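Local coordinates for protein NAD nucleotidase (Haemophilus influenzae, PDB 3ZTV) that degrades NAD to adenosine and nicotinamide riboside in the periplasm, acting as both a zinc-dependent 5'-nucleotidase and an NAD pyrophosphatase, at residues A10-I15 with K59-L64; I195-L200 with V276-E281. One frame throughout, in Å; residues are numbered along the deposited sequence.

Contact 1. Residues A10-I15 with K59-L64; sequences AVELSI and KYKNPL
Ser-14 and Pro-63 begin the parallel pairing of strands 11-18 and 63-67 in a central sheet of the calcineurin-like phosphoesterase domain. Two backbone bonds start the ladder: Ser-14 N to Asn-62 O at 2.9 Å, and Leu-64 N to Ser-14 O at 2.8 Å. Ser-14 OG lies beside its own backbone N (chi1 -62°), and from there it donates to Lys-61 O at 2.8 Å. The same oxygen packs on Tyr-60 CB. The connection between the strands carries strands 28-34 and 37-43 and then helix 46-59, an elaborated beta-alpha-beta crossover, and residues 60-62 lead out of that helix. In this turn Asn-62 donates from ND2 to Glu-12 O at 2.9 Å, with the acceptor close to its amide plane. Lys-61 reaches back as an extended chain and crosses Glu-12 at about a right angle. Its CE packs on Glu-12 CB, and Lys-61 NZ forms a salt bridge with Glu-12 OE1 at 3.3 Å, its hydrogen bond weak. The other carboxylate oxygen of Glu-12 is bonded to Thr-287, and Tyr-60 OH to Asp-273. On the side of the sheet away from Ser-14, Leu-13 CD2 meets Leu-64 CB at 4.2 Å.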
ATOM      1  N   ALA A  10     -20.471  21.139 -20.793  1.00 14.56           N
ATOM      2  CA  ALA A  10     -20.047  21.825 -19.575  1.00 14.87           C
ATOM      3  C   ALA A  10     -21.194  21.827 -18.566  1.00 13.07           C
ATOM      4  O   ALA A  10     -22.358  21.954 -18.944  1.00 16.76           O
ATOM      5  CB  ALA A  10     -19.625  23.246 -19.889  1.00 14.92           C
ATOM      6  N   VAL A  11     -20.872  21.679 -17.284  1.00 12.78           N
ATOM      7  CA  VAL A  11     -21.893  21.779 -16.237  1.00 11.31           C
ATOM      8  C   VAL A  11     -21.357  22.472 -14.999  1.00 12.59           C
ATOM      9  O   VAL A  11     -20.150  22.500 -14.767  1.00 12.73           O
ATOM     10  CB  VAL A  11     -22.447  20.398 -15.810  1.00 12.75           C
ATOM     11  CG1 VAL A  11     -23.171  19.727 -16.962  1.00 17.08           C
ATOM     12  CG2 VAL A  11     -21.337  19.513 -15.270  1.00 12.87           C
ATOM     13  N   GLU A  12     -22.260  23.016 -14.191  1.00 10.92           N
ATOM     14  CA  GLU A  12     -21.846  23.648 -12.941  1.00 11.98           C
ATOM     15  C   GLU A  12     -22.449  22.948 -11.723  1.00 10.26           C
ATOM     16  O   GLU A  12     -23.533  22.364 -11.791  1.00 13.87           O
ATOM     17  CB  GLU A  12     -22.162  25.144 -12.935  1.00 15.02           C
ATOM     18  CG  GLU A  12     -21.386  25.915 -11.870  1.00 17.99           C
ATOM     19  CD  GLU A  12     -21.438  27.416 -12.052  1.00 22.22           C
ATOM     20  OE1 GLU A  12     -21.672  27.887 -13.189  1.00 23.60           O
ATOM     21  OE2 GLU A  12     -21.245  28.131 -11.046  1.00 21.36           O
ATOM     22  N   LEU A  13     -21.700  22.982 -10.626  1.00  8.62           N
ATOM     23  CA  LEU A  13     -22.070  22.339  -9.370  1.00  8.86           C
ATOM     24  C   LEU A  13     -21.930  23.343  -8.239  1.00  8.17           C
ATOM     25  O   LEU A  13     -21.002  24.151  -8.246  1.00  9.67           O
ATOM     26  CB  LEU A  13     -21.116  21.175  -9.091  1.00 13.59           C
ATOM     27  CG  LEU A  13     -21.464  19.702  -9.303  1.00 21.45           C
ATOM     28  CD1 LEU A  13     -20.327  18.867  -8.737  1.00 17.34           C
ATOM     29  CD2 LEU A  13     -22.763  19.333  -8.616  1.00 15.43           C
ATOM     30  N   SER A  14     -22.822  23.262  -7.251  1.00  7.43           N
ATOM     31  CA  SER A  14     -22.732  24.120  -6.071  1.00  6.72           C
ATOM     32  C   SER A  14     -22.492  23.255  -4.830  1.00  6.27           C
ATOM     33  O   SER A  14     -23.432  22.723  -4.242  1.00  7.25           O
ATOM     34  CB  SER A  14     -23.998  24.970  -5.918  1.00  7.21           C
ATOM     35  OG  SER A  14     -24.130  25.819  -7.050  1.00  8.45           O
ATOM     36  N   ILE A  15     -21.229  23.102  -4.450  1.00  5.19           N
ATOM     37  CA  ILE A  15     -20.870  22.257  -3.314  1.00  6.12           C
ATOM     38  C   ILE A  15     -21.075  23.015  -1.997  1.00  6.04           C
ATOM     39  O   ILE A  15     -20.596  24.128  -1.828  1.00  6.31           O
ATOM     40  CB  ILE A  15     -19.425  21.756  -3.444  1.00  5.60           C
ATOM     41  CG1 ILE A  15     -19.246  21.047  -4.797  1.00  7.57           C
ATOM     42  CG2 ILE A  15     -19.062  20.846  -2.277  1.00  7.83           C
ATOM     43  CD1 ILE A  15     -17.836  20.612  -5.068  1.00  8.49           C
ATOM     44  N   LYS A  59     -30.963  28.651  -3.362  1.00 11.01           N
ATOM     45  CA  LYS A  59     -30.449  29.820  -4.066  1.00 12.85           C
ATOM     46  C   LYS A  59     -29.563  29.456  -5.262  1.00 12.93           C
ATOM     47  O   LYS A  59     -29.505  30.186  -6.252  1.00 12.35           O
ATOM     48  CB  LYS A  59     -29.652  30.693  -3.088  1.00 13.20           C
ATOM     49  CG  LYS A  59     -28.933  31.856  -3.741  1.00 14.41           C
ATOM     50  CD  LYS A  59     -28.207  32.707  -2.719  1.00 13.30           C
ATOM     51  CE  LYS A  59     -27.536  33.885  -3.395  1.00 15.58           C
ATOM     52  NZ  LYS A  59     -26.910  34.810  -2.416  1.00 18.67           N
ATOM     53  N   TYR A  60     -28.871  28.324  -5.158  1.00 11.48           N
ATOM     54  CA  TYR A  60     -27.853  27.926  -6.126  1.00 11.68           C
ATOM     55  C   TYR A  60     -28.317  26.765  -6.991  1.00 12.18           C
ATOM     56  O   TYR A  60     -29.034  25.882  -6.524  1.00 12.90           O
ATOM     57  CB  TYR A  60     -26.600  27.459  -5.396  1.00 11.89           C
ATOM     58  CG  TYR A  60     -25.887  28.485  -4.552  1.00  9.27           C
ATOM     59  CD1 TYR A  60     -25.764  29.812  -4.958  1.00 10.82           C
ATOM     60  CD2 TYR A  60     -25.306  28.111  -3.346  1.00  9.31           C
ATOM     61  CE1 TYR A  60     -25.084  30.736  -4.176  1.00  9.82           C
ATOM     62  CE2 TYR A  60     -24.629  29.018  -2.567  1.00  9.19           C
ATOM     63  CZ  TYR A  60     -24.519  30.326  -2.979  1.00  8.14           C
ATOM     64  OH  TYR A  60     -23.843  31.223  -2.202  1.00  8.51           O
ATOM     65  N   LYS A  61     -27.868  26.752  -8.241  1.00 13.35           N
ATOM     66  CA  LYS A  61     -28.165  25.648  -9.145  1.00 12.66           C
ATOM     67  C   LYS A  61     -27.294  24.423  -8.853  1.00 12.48           C
ATOM     68  O   LYS A  61     -26.105  24.536  -8.530  1.00 12.07           O
ATOM     69  CB  LYS A  61     -27.972  26.088 -10.595  1.00 17.32           C
ATOM     70  CG  LYS A  61     -26.532  26.416 -10.945  1.00 20.49           C
ATOM     71  CD  LYS A  61     -26.403  26.836 -12.401  1.00 26.37           C
ATOM     72  CE  LYS A  61     -24.953  27.114 -12.764  1.00 29.91           C
ATOM     73  NZ  LYS A  61     -24.801  27.562 -14.177  1.00 33.30           N
ATOM     74  N   ASN A  62     -27.897  23.247  -8.972  1.00 10.11           N
ATOM     75  CA  ASN A  62     -27.174  21.989  -8.802  1.00 10.28           C
ATOM     76  C   ASN A  62     -26.412  21.858  -7.482  1.00  9.17           C
ATOM     77  O   ASN A  62     -25.214  21.582  -7.477  1.00  8.52           O
ATOM     78  CB  ASN A  62     -26.243  21.751  -9.994  1.00 12.10           C
ATOM     79  CG  ASN A  62     -26.993  21.730 -11.310  1.00 12.94           C
ATOM     80  OD1 ASN A  62     -28.153  21.314 -11.361  1.00 13.87           O
ATOM     81  ND2 ASN A  62     -26.343  22.186 -12.377  1.00 13.10           N
ATOM     82  N   PRO A  63     -27.113  22.020  -6.347  1.00  8.32           N
ATOM     83  CA  PRO A  63     -26.416  21.889  -5.064  1.00  6.79           C
ATOM     84  C   PRO A  63     -26.042  20.438  -4.754  1.00  8.13           C
ATOM     85  O   PRO A  63     -26.779  19.502  -5.072  1.00  9.49           O
ATOM     86  CB  PRO A  63     -27.447  22.412  -4.050  1.00  8.36           C
ATOM     87  CG  PRO A  63     -28.769  22.171  -4.693  1.00 10.48           C
ATOM     88  CD  PRO A  63     -28.547  22.327  -6.180  1.00 10.06           C
ATOM     89  N   LEU A  64     -24.879  20.278  -4.129  1.00  6.72           N
ATOM     90  CA  LEU A  64     -24.398  18.980  -3.653  1.00  6.14           C
ATOM     91  C   LEU A  64     -24.008  19.174  -2.192  1.00  6.82           C
ATOM     92  O   LEU A  64     -23.052  19.902  -1.897  1.00  5.98           O
ATOM     93  CB  LEU A  64     -23.195  18.544  -4.487  1.00  5.85           C
ATOM     94  CG  LEU A  64     -22.482  17.257  -4.074  1.00  6.79           C
ATOM     95  CD1 LEU A  64     -23.425  16.064  -4.218  1.00  7.32           C
ATOM     96  CD2 LEU A  64     -21.215  17.042  -4.885  1.00  7.66           C
TER

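Contact 2. Residues I195-L200 with V276-E281; sequences INKIIL and VKFSPE
Lys-197 lays its aliphatic chain over one face of the Phe-278 ring, where two sheets of the phosphoesterase domain face each other. Strand 198-203 belongs to one sheet and strand 270-278 to the other. This is the tight part of the contact. Lys-197 CG stands 4.0 Å from the ring centroid, 30° off the normal, in a CH-pi contact. Lys-197 CD lies 3.5 Å from Phe-278 CB. Val-276 CG1 sits over the opposite face, offset toward the rim. Ile-199 CD1 comes to the edge, 4.3 Å from CZ of Phe-278.

The looser side lies where the segments turn toward the surface, and polar groups and water join them there. Asn-196 ND2 donates to Pro-280 O at 3.0 Å, on a lone pair in the carbonyl plane. The bond is bent, with an angle of 140° at the hydrogen. One water lies within bonding distance of both Asn-196 O and Glu-281 O. A second accepts from Lys-197 NZ and donates to Ser-279 O.

Lys-197 folds over in its last two torsions (chi3 -79°), which brings NZ back to Asn-196 OD1 at 2.9 Å. NZ also forms a salt bridge with Glu-151. The lysine thus serves two environments: its methylenes pack against the aromatic ring, while its buried ammonium has an amide oxygen, a carboxylate and a water as partners, an arrangement that would be expected to stabilise its positive charge.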
ATOM      1  N   ILE A 195     -16.793   9.024 -17.376  1.00 11.50           N
ATOM      2  CA  ILE A 195     -16.839   9.988 -16.278  1.00 10.82           C
ATOM      3  C   ILE A 195     -15.536  10.762 -16.222  1.00 10.35           C
ATOM      4  O   ILE A 195     -14.458  10.177 -16.131  1.00 12.81           O
ATOM      5  CB  ILE A 195     -17.072   9.280 -14.945  1.00 10.93           C
ATOM      6  CG1 ILE A 195     -18.440   8.609 -14.970  1.00 13.26           C
ATOM      7  CG2 ILE A 195     -16.945  10.263 -13.787  1.00 12.89           C
ATOM      8  CD1 ILE A 195     -18.716   7.718 -13.797  1.00 14.94           C
ATOM      9  N   ASN A 196     -15.633  12.087 -16.290  1.00  9.22           N
ATOM     10  CA  ASN A 196     -14.451  12.931 -16.212  1.00  8.39           C
ATOM     11  C   ASN A 196     -14.593  14.018 -15.148  1.00  7.78           C
ATOM     12  O   ASN A 196     -13.810  14.962 -15.118  1.00  8.20           O
ATOM     13  CB  ASN A 196     -14.110  13.536 -17.586  1.00 10.42           C
ATOM     14  CG  ASN A 196     -15.227  14.407 -18.146  1.00 11.38           C
ATOM     15  OD1 ASN A 196     -16.038  14.966 -17.408  1.00 11.87           O
ATOM     16  ND2 ASN A 196     -15.266  14.534 -19.471  1.00 13.72           N
ATOM     17  N   LYS A 197     -15.579  13.851 -14.269  1.00  6.89           N
ATOM     18  CA  LYS A 197     -15.822  14.769 -13.167  1.00  6.86           C
ATOM     19  C   LYS A 197     -15.948  13.913 -11.914  1.00  5.93           C
ATOM     20  O   LYS A 197     -16.881  13.103 -11.787  1.00  7.31           O
ATOM     21  CB  LYS A 197     -17.097  15.564 -13.421  1.00  7.96           C
ATOM     22  CG  LYS A 197     -16.983  16.476 -14.634  1.00  9.27           C
ATOM     23  CD  LYS A 197     -18.311  17.145 -14.953  1.00 10.61           C
ATOM     24  CE  LYS A 197     -19.250  16.221 -15.697  1.00 11.64           C
ATOM     25  NZ  LYS A 197     -18.755  15.980 -17.081  1.00 11.95           N
ATOM     26  N   ILE A 198     -14.992  14.083 -10.997  1.00  5.70           N
ATOM     27  CA  ILE A 198     -14.886  13.216  -9.823  1.00  6.35           C
ATOM     28  C   ILE A 198     -14.610  14.036  -8.565  1.00  6.24           C
ATOM     29  O   ILE A 198     -13.672  14.855  -8.525  1.00  6.80           O
ATOM     30  CB  ILE A 198     -13.793  12.137 -10.014  1.00  7.06           C
ATOM     31  CG1 ILE A 198     -14.112  11.290 -11.256  1.00  7.86           C
ATOM     32  CG2 ILE A 198     -13.685  11.254  -8.781  1.00  8.51           C
ATOM     33  CD1 ILE A 198     -13.130  10.146 -11.531  1.00  9.85           C
ATOM     34  N   ILE A 199     -15.448  13.806  -7.552  1.00  5.60           N
ATOM     35  CA  ILE A 199     -15.338  14.450  -6.254  1.00  7.17           C
ATOM     36  C   ILE A 199     -14.906  13.400  -5.239  1.00  6.87           C
ATOM     37  O   ILE A 199     -15.454  12.293  -5.215  1.00  6.70           O
ATOM     38  CB  ILE A 199     -16.710  14.983  -5.783  1.00  6.60           C
ATOM     39  CG1 ILE A 199     -17.360  15.861  -6.854  1.00 10.84           C
ATOM     40  CG2 ILE A 199     -16.586  15.708  -4.433  1.00  7.08           C
ATOM     41  CD1 ILE A 199     -16.567  17.061  -7.217  1.00 12.17           C
ATOM     42  N   LEU A 200     -13.921  13.736  -4.414  1.00  5.51           N
ATOM     43  CA  LEU A 200     -13.490  12.850  -3.337  1.00  4.99           C
ATOM     44  C   LEU A 200     -13.909  13.488  -2.003  1.00  4.76           C
ATOM     45  O   LEU A 200     -13.519  14.619  -1.691  1.00  5.41           O
ATOM     46  CB  LEU A 200     -11.974  12.669  -3.404  1.00  6.51           C
ATOM     47  CG  LEU A 200     -11.334  11.740  -2.376  1.00  5.34           C
ATOM     48  CD1 LEU A 200     -11.794  10.311  -2.609  1.00  7.28           C
ATOM     49  CD2 LEU A 200      -9.818  11.833  -2.443  1.00  6.92           C
ATOM     50  N   VAL A 276     -18.462  25.457  -8.675  1.00  7.18           N
ATOM     51  CA  VAL A 276     -17.515  24.836  -9.596  1.00  9.80           C
ATOM     52  C   VAL A 276     -18.108  24.688 -10.984  1.00 12.81           C
ATOM     53  O   VAL A 276     -19.194  24.128 -11.144  1.00 15.48           O
ATOM     54  CB  VAL A 276     -17.095  23.433  -9.116  1.00  8.21           C
ATOM     55  CG1 VAL A 276     -16.094  22.816 -10.100  1.00 12.20           C
ATOM     56  CG2 VAL A 276     -16.514  23.493  -7.706  1.00  9.98           C
ATOM     57  N   LYS A 277     -17.392  25.181 -11.992  1.00  9.45           N
ATOM     58  CA  LYS A 277     -17.766  24.928 -13.375  1.00 10.31           C
ATOM     59  C   LYS A 277     -16.817  23.884 -13.955  1.00 11.67           C
ATOM     60  O   LYS A 277     -15.603  23.964 -13.776  1.00 11.60           O
ATOM     61  CB  LYS A 277     -17.733  26.208 -14.211  1.00 12.19           C
ATOM     62  CG  LYS A 277     -18.106  25.963 -15.675  1.00 14.75           C
ATOM     63  CD  LYS A 277     -18.222  27.248 -16.478  1.00 23.10           C
ATOM     64  CE  LYS A 277     -18.597  26.935 -17.923  1.00 26.21           C
ATOM     65  NZ  LYS A 277     -18.892  28.161 -18.716  1.00 32.26           N
ATOM     66  N   PHE A 278     -17.383  22.892 -14.630  1.00  9.67           N
ATOM     67  CA  PHE A 278     -16.586  21.870 -15.301  1.00 12.05           C
ATOM     68  C   PHE A 278     -16.653  22.073 -16.809  1.00  9.97           C
ATOM     69  O   PHE A 278     -17.737  22.247 -17.369  1.00 11.84           O
ATOM     70  CB  PHE A 278     -17.106  20.472 -14.961  1.00 11.09           C
ATOM     71  CG  PHE A 278     -16.933  20.073 -13.514  1.00 10.23           C
ATOM     72  CD1 PHE A 278     -15.757  19.476 -13.081  1.00 10.51           C
ATOM     73  CD2 PHE A 278     -17.957  20.256 -12.600  1.00 11.37           C
ATOM     74  CE1 PHE A 278     -15.600  19.090 -11.761  1.00 11.35           C
ATOM     75  CE2 PHE A 278     -17.802  19.874 -11.274  1.00 11.22           C
ATOM     76  CZ  PHE A 278     -16.616  19.285 -10.859  1.00 11.70           C
ATOM     77  N   SER A 279     -15.496  22.043 -17.461  1.00  9.98           N
ATOM     78  CA  SER A 279     -15.445  22.053 -18.918  1.00  9.42           C
ATOM     79  C   SER A 279     -15.991  20.725 -19.445  1.00 10.64           C
ATOM     80  O   SER A 279     -16.156  19.773 -18.679  1.00 10.95           O
ATOM     81  CB  SER A 279     -14.005  22.240 -19.386  1.00 11.12           C
ATOM     82  OG  SER A 279     -13.252  21.058 -19.151  1.00 10.28           O
ATOM     83  N   PRO A 280     -16.282  20.648 -20.758  1.00 10.86           N
ATOM     84  CA  PRO A 280     -16.762  19.365 -21.291  1.00 12.05           C
ATOM     85  C   PRO A 280     -15.797  18.215 -20.982  1.00 11.26           C
ATOM     86  O   PRO A 280     -16.240  17.081 -20.746  1.00 14.64           O
ATOM     87  CB  PRO A 280     -16.827  19.623 -22.800  1.00 12.41           C
ATOM     88  CG  PRO A 280     -17.099  21.107 -22.898  1.00 14.17           C
ATOM     89  CD  PRO A 280     -16.283  21.712 -21.782  1.00 13.31           C
ATOM     90  N   GLU A 281     -14.503  18.517 -20.958  1.00 10.67           N
ATOM     91  CA  GLU A 281     -13.467  17.524 -20.683  1.00 12.06           C
ATOM     92  C   GLU A 281     -13.294  17.247 -19.183  1.00 11.97           C
ATOM     93  O   GLU A 281     -12.453  16.437 -18.791  1.00 11.01           O
ATOM     94  CB  GLU A 281     -12.133  17.955 -21.307  1.00 13.79           C
ATOM     95  CG  GLU A 281     -12.156  18.113 -22.830  1.00 16.51           C
ATOM     96  CD  GLU A 281     -12.788  19.420 -23.299  1.00 17.56           C
ATOM     97  OE1 GLU A 281     -12.845  20.396 -22.515  1.00 17.85           O
ATOM     98  OE2 GLU A 281     -13.227  19.472 -24.468  1.00 24.86           O
TER
HETATM   99  O   HOH W   1     -11.095  15.629 -16.444  1.00 11.49           O
HETATM  100  O   HOH W   2     -18.684  18.789 -17.956  1.00 14.25           O

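Overall arrangement
Contacts 1 and 2 share one sheet, in which strands 11-18 and 270-278 are antiparallel neighbours. Their centres are 12 Å apart. Val-11 O and Phe-278 N, at 2.8 Å, probably form one of the hydrogen bonds between those strands. Contact 1 works within this sheet and is held mainly by direct backbone and side-chain bonds. Contact 2 runs from it to the second sheet, so side chains and waters replace strand pairing. Both are partly buried, with apolar groups inside and an exposed residue at the margin: Lys-61 in contact 1, Glu-281 in contact 2. Leu-13 touches Phe-278, which joins their apolar parts; Val-11 nearby touches Lys-197. Both contacts lie away from the zinc and adenosine sites.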